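Local coordinates for ERPP protein (Borrelia burgdorferi, PDB 4BOB), which is an outer surface lipoprotein of the Lyme disease spirochaete that binds the complement regulator factor H, probably helping the bacterium to evade complement, at residues G66-G70 / G71-T75. Sequence-based numbering, arbitrary orientation.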
loop_
_atom_site.group_PDB
_atom_site.type_symbol
_atom_site.label_atom_id
_atom_site.label_comp_id
_atom_site.label_asym_id
_atom_site.label_seq_id
_atom_site.Cartn_x
_atom_site.Cartn_y
_atom_site.Cartn_z
ATOM N N GLY A 66 3.545 7.223 1.283
ATOM C CA GLY A 66 2.895 7.954 2.378
ATOM C C GLY A 66 1.422 8.252 2.143
ATOM O O GLY A 66 0.989 8.547 1.022
ATOM N N LEU A 67 0.658 8.181 3.226
ATOM C CA LEU A 67 -0.787 8.341 3.178
ATOM C C LEU A 67 -1.200 9.759 3.550
ATOM O O LEU A 67 -0.960 10.222 4.673
ATOM C CB LEU A 67 -1.485 7.346 4.129
ATOM C CG LEU A 67 -3.040 7.302 4.110
ATOM C CD1 LEU A 67 -3.649 7.308 2.701
ATOM C CD2 LEU A 67 -3.540 6.104 4.898
ATOM N N ASN A 68 -1.838 10.426 2.586
ATOM C CA ASN A 68 -2.626 11.635 2.839
ATOM C C ASN A 68 -4.113 11.303 2.859
ATOM O O ASN A 68 -4.786 11.413 1.851
ATOM C CB ASN A 68 -2.349 12.669 1.767
ATOM C CG ASN A 68 -0.896 12.901 1.585
ATOM O OD1 ASN A 68 -0.307 12.431 0.625
ATOM N ND2 ASN A 68 -0.289 13.565 2.541
ATOM N N ALA A 69 -4.604 10.882 4.013
ATOM C CA ALA A 69 -5.996 10.536 4.200
ATOM C C ALA A 69 -6.576 11.528 5.175
ATOM O O ALA A 69 -5.997 11.751 6.252
ATOM C CB ALA A 69 -6.115 9.138 4.769
ATOM N N GLY A 70 -7.720 12.113 4.797
ATOM C CA GLY A 70 -8.366 13.168 5.575
ATOM C C GLY A 70 -7.408 14.331 5.626
ATOM O O GLY A 70 -6.864 14.729 4.591
ATOM N N GLY A 71 -7.174 14.855 6.825
ATOM C CA GLY A 71 -6.111 15.846 7.057
ATOM C C GLY A 71 -4.924 15.295 7.845
ATOM O O GLY A 71 -4.231 16.047 8.527
ATOM N N HIS A 72 -4.703 13.981 7.756
ATOM C CA HIS A 72 -3.528 13.312 8.334
ATOM C C HIS A 72 -2.588 12.985 7.166
ATOM O O HIS A 72 -3.022 12.409 6.162
ATOM C CB HIS A 72 -3.980 12.080 9.182
ATOM C CG HIS A 72 -3.187 10.809 8.978
ATOM N ND1 HIS A 72 -2.811 10.329 7.736
ATOM C CD2 HIS A 72 -2.778 9.876 9.871
ATOM C CE1 HIS A 72 -2.166 9.185 7.884
ATOM N NE2 HIS A 72 -2.134 8.887 9.170
ATOM N N SER A 73 -1.325 13.395 7.302
ATOM C CA SER A 73 -0.267 13.142 6.307
ATOM C C SER A 73 0.942 12.483 6.987
ATOM O O SER A 73 1.593 13.100 7.827
ATOM C CB SER A 73 0.178 14.458 5.671
ATOM O OG SER A 73 1.266 14.249 4.782
ATOM N N ALA A 74 1.235 11.237 6.619
ATOM C CA ALA A 74 2.254 10.447 7.307
ATOM C C ALA A 74 2.638 9.168 6.540
ATOM O O ALA A 74 1.830 8.592 5.819
ATOM C CB ALA A 74 1.772 10.101 8.713
ATOM N N THR A 75 3.888 8.739 6.695
ATOM C CA THR A 75 4.404 7.527 6.015
ATOM C C THR A 75 3.579 6.252 6.281
ATOM O O THR A 75 3.235 5.905 7.427
ATOM C CB THR A 75 5.913 7.278 6.340
ATOM O OG1 THR A 75 6.714 8.185 5.566
ATOM C CG2 THR A 75 6.348 5.831 6.018
#
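Gly71 and Gly70 form the centre of a type II' beta turn from Ala69 to His72, the tight two-residue connection of a beta hairpin. Gly70 takes the first corner with a positive phi (62°), a conformation readily open to glycine. His72 closes the turn: its N donates to Ala69 O at 3.0 Å, while the return bond from Ala69 N to His72 O is weak and bent, 131° at the hydrogen. The imidazole of His72 leans back over the partner strand on the face shared with Leu67 and Ala69. His72 CE1 approaches Leu67 CB at 4.2 Å, and Leu67 O lies at the ring edge, near its plane. Tyr105, from a loop, packs edge-to-face on this imidazole and also touches Leu67 and Ala69. On the other face Ser73 is paired with Asn68. Ser73 chi1 (176°) sets OG beside its carbonyl carbon, and the hydroxyl comes close to Asn68 ND2, although the angle is too poor for a hydrogen bond. Ala74 pairs with Leu67 through two backbone bonds, Leu67 N to Ala74 O at 2.9 Å and Ala74 N to Leu67 O at 3.1 Å. Beyond it, Thr75 faces Gly66 in a non-hydrogen-bonded pair whose CA atoms are 4.0 Å apart. The hairpin lies at the margin of the antiparallel sheet: strand 72-79 is outermost within the chain, and strand 63-69 joins it to strand 48-58, where Leu67 and Ala69 touch Leu51. The hairpin is thus held chiefly by main-chain bonds, with apolar and aromatic packing on one face and small polar groups on the other.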